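Local atomic coordinates of Adp-heptose LPS heptosyltransferase II (Escherichia coli, PDB entry 1PSW), a protein that transfers the second heptose from ADP-L-glycero-beta-D-manno-heptose to the heptosyl-Kdo2-lipid A module during synthesis of the lipopolysaccharide inner core. Residues L4-S9 with V86-F91. Residues are numbered along the deposited sequence; the frame is centred on the assembly and turned at random.
Sequences LVIGPS and VLPNSF
Ile6 and Val86 pair in parallel where strands 2-6 and 83-86 end, their CA atoms 4.8 Å apart, and Leu87 N donates to Ile6 O across 3.0 Å. Backbone bonds from Tyr85 to Leu4 and Ile6 continue the ladder upstream. On one face of the sheet the side chains of Ile6 and Val86 run alongside each other in the same direction. Ile6 CG1 meets Val86 CG2 at 4.0 Å, and Pro97 of helix 95-99 touches both side chains. The other branch, Ile6 CG2, is anti to the backbone N. This puts it beside its own carbonyl carbon and within 3.9 Å of Pro88 CD. The Pro88 side chain stands roughly perpendicular to that of Ile6. Strands 2-6 and 83-86 are the two central strands of the six-stranded parallel sheet, order 3-2-1-4-5-6, in the N-terminal Rossmann-like domain of this GT-B glycosyltransferase. The loops here follow the C-terminal ends of both strands, with helix 11-27 next after the first. Leu87 turns the opposite way from Ile6 and Val86. With chi1 at -57°, CG sits beside its own backbone N, and CD1 reaches across to residues 4-9. There CD1 packs between Val5 CG1, at 3.8 Å, and Pro8 CD, at 3.9 Å. Ser17 of helix 11-27 also touches Leu87. Replacing Leu87 by an alanine removes CG and both CD atoms and is likely to open a gap between Val5 and Pro8. Further along, Pro88 CD lies 3.1 Å from Ile6 O, and Pro88 CG approaches Gly7 O at 3.5 Å.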
loop_
_atom_site.group_PDB
_atom_site.type_symbol
_atom_site.label_atom_id
_atom_site.label_comp_id
_atom_site.label_asym_id
_atom_site.label_seq_id
_atom_site.Cartn_x
_atom_site.Cartn_y
_atom_site.Cartn_z
ATOM N N LEU A 4 -4.238 -5.542 -19.990
ATOM C CA LEU A 4 -4.895 -4.399 -19.375
ATOM C C LEU A 4 -5.340 -4.823 -17.983
ATOM O O LEU A 4 -6.014 -5.841 -17.820
ATOM C CB LEU A 4 -6.120 -3.964 -20.181
ATOM C CG LEU A 4 -7.013 -2.930 -19.478
ATOM C CD1 LEU A 4 -6.246 -1.638 -19.275
ATOM C CD2 LEU A 4 -8.280 -2.672 -20.297
ATOM N N VAL A 5 -4.961 -4.044 -16.980
ATOM C CA VAL A 5 -5.340 -4.359 -15.611
ATOM C C VAL A 5 -6.196 -3.252 -15.014
ATOM O O VAL A 5 -5.849 -2.076 -15.098
ATOM C CB VAL A 5 -4.091 -4.554 -14.707
ATOM C CG1 VAL A 5 -4.516 -4.729 -13.249
ATOM C CG2 VAL A 5 -3.302 -5.760 -15.164
ATOM N N ILE A 6 -7.331 -3.633 -14.440
ATOM C CA ILE A 6 -8.200 -2.668 -13.792
ATOM C C ILE A 6 -7.725 -2.729 -12.349
ATOM O O ILE A 6 -8.019 -3.686 -11.634
ATOM C CB ILE A 6 -9.683 -3.097 -13.865
ATOM C CG1 ILE A 6 -10.098 -3.338 -15.319
ATOM C CG2 ILE A 6 -10.559 -2.037 -13.210
ATOM C CD1 ILE A 6 -9.959 -2.125 -16.229
ATOM N N GLY A 7 -6.964 -1.724 -11.932
ATOM C CA GLY A 7 -6.428 -1.726 -10.583
ATOM C C GLY A 7 -7.380 -1.251 -9.508
ATOM O O GLY A 7 -8.368 -0.567 -9.804
ATOM N N PRO A 8 -7.102 -1.601 -8.240
ATOM C CA PRO A 8 -7.952 -1.196 -7.121
ATOM C C PRO A 8 -7.799 0.285 -6.812
ATOM O O PRO A 8 -6.872 0.930 -7.298
ATOM C CB PRO A 8 -7.474 -2.097 -5.990
ATOM C CG PRO A 8 -6.024 -2.262 -6.286
ATOM C CD PRO A 8 -6.018 -2.491 -7.782
ATOM N N SER A 9 -8.703 0.814 -5.996
ATOM C CA SER A 9 -8.687 2.228 -5.645
ATOM C C SER A 9 -8.190 2.501 -4.235
ATOM O O SER A 9 -8.540 3.514 -3.643
ATOM C CB SER A 9 -10.089 2.808 -5.800
ATOM O OG SER A 9 -10.553 2.607 -7.120
ATOM N N VAL A 86 -9.402 -7.894 -13.882
ATOM C CA VAL A 86 -10.179 -6.950 -13.092
ATOM C C VAL A 86 -9.946 -7.270 -11.623
ATOM O O VAL A 86 -10.329 -8.342 -11.149
ATOM C CB VAL A 86 -11.688 -7.055 -13.428
ATOM C CG1 VAL A 86 -12.475 -5.988 -12.682
ATOM C CG2 VAL A 86 -11.895 -6.901 -14.930
ATOM N N LEU A 87 -9.313 -6.344 -10.903
ATOM C CA LEU A 87 -8.985 -6.558 -9.489
ATOM C C LEU A 87 -10.048 -6.104 -8.502
ATOM O O LEU A 87 -10.231 -6.726 -7.458
ATOM C CB LEU A 87 -7.629 -5.911 -9.176
ATOM C CG LEU A 87 -6.485 -6.440 -10.063
ATOM C CD1 LEU A 87 -5.141 -5.846 -9.626
ATOM C CD2 LEU A 87 -6.441 -7.965 -9.979
ATOM N N PRO A 88 -10.757 -5.007 -8.803
ATOM C CA PRO A 88 -11.789 -4.586 -7.851
ATOM C C PRO A 88 -12.883 -5.655 -7.877
ATOM O O PRO A 88 -12.894 -6.499 -8.775
ATOM C CB PRO A 88 -12.269 -3.252 -8.426
ATOM C CG PRO A 88 -11.051 -2.735 -9.142
ATOM C CD PRO A 88 -10.535 -3.970 -9.826
ATOM N N ASN A 89 -13.789 -5.638 -6.907
ATOM C CA ASN A 89 -14.863 -6.626 -6.875
ATOM C C ASN A 89 -16.168 -6.081 -7.447
ATOM O O ASN A 89 -17.058 -6.850 -7.791
ATOM C CB ASN A 89 -15.107 -7.104 -5.439
ATOM C CG ASN A 89 -14.018 -8.035 -4.940
ATOM O OD1 ASN A 89 -13.848 -9.141 -5.455
ATOM N ND2 ASN A 89 -13.271 -7.589 -3.937
ATOM N N SER A 90 -16.274 -4.759 -7.557
ATOM C CA SER A 90 -17.491 -4.136 -8.063
ATOM C C SER A 90 -17.868 -4.653 -9.443
ATOM O O SER A 90 -17.012 -5.003 -10.255
ATOM C CB SER A 90 -17.336 -2.620 -8.122
ATOM O OG SER A 90 -16.512 -2.244 -9.202
ATOM N N PHE A 91 -19.169 -4.706 -9.692
ATOM C CA PHE A 91 -19.698 -5.157 -10.966
ATOM C C PHE A 91 -19.260 -4.224 -12.098
ATOM O O PHE A 91 -18.730 -4.673 -13.110
ATOM C CB PHE A 91 -21.227 -5.204 -10.889
ATOM C CG PHE A 91 -21.910 -5.087 -12.221
ATOM C CD1 PHE A 91 -21.851 -6.125 -13.148
ATOM C CD2 PHE A 91 -22.594 -3.924 -12.558
ATOM C CE1 PHE A 91 -22.472 -6.004 -14.387
ATOM C CE2 PHE A 91 -23.217 -3.792 -13.791
ATOM C CZ PHE A 91 -23.152 -4.835 -14.710
#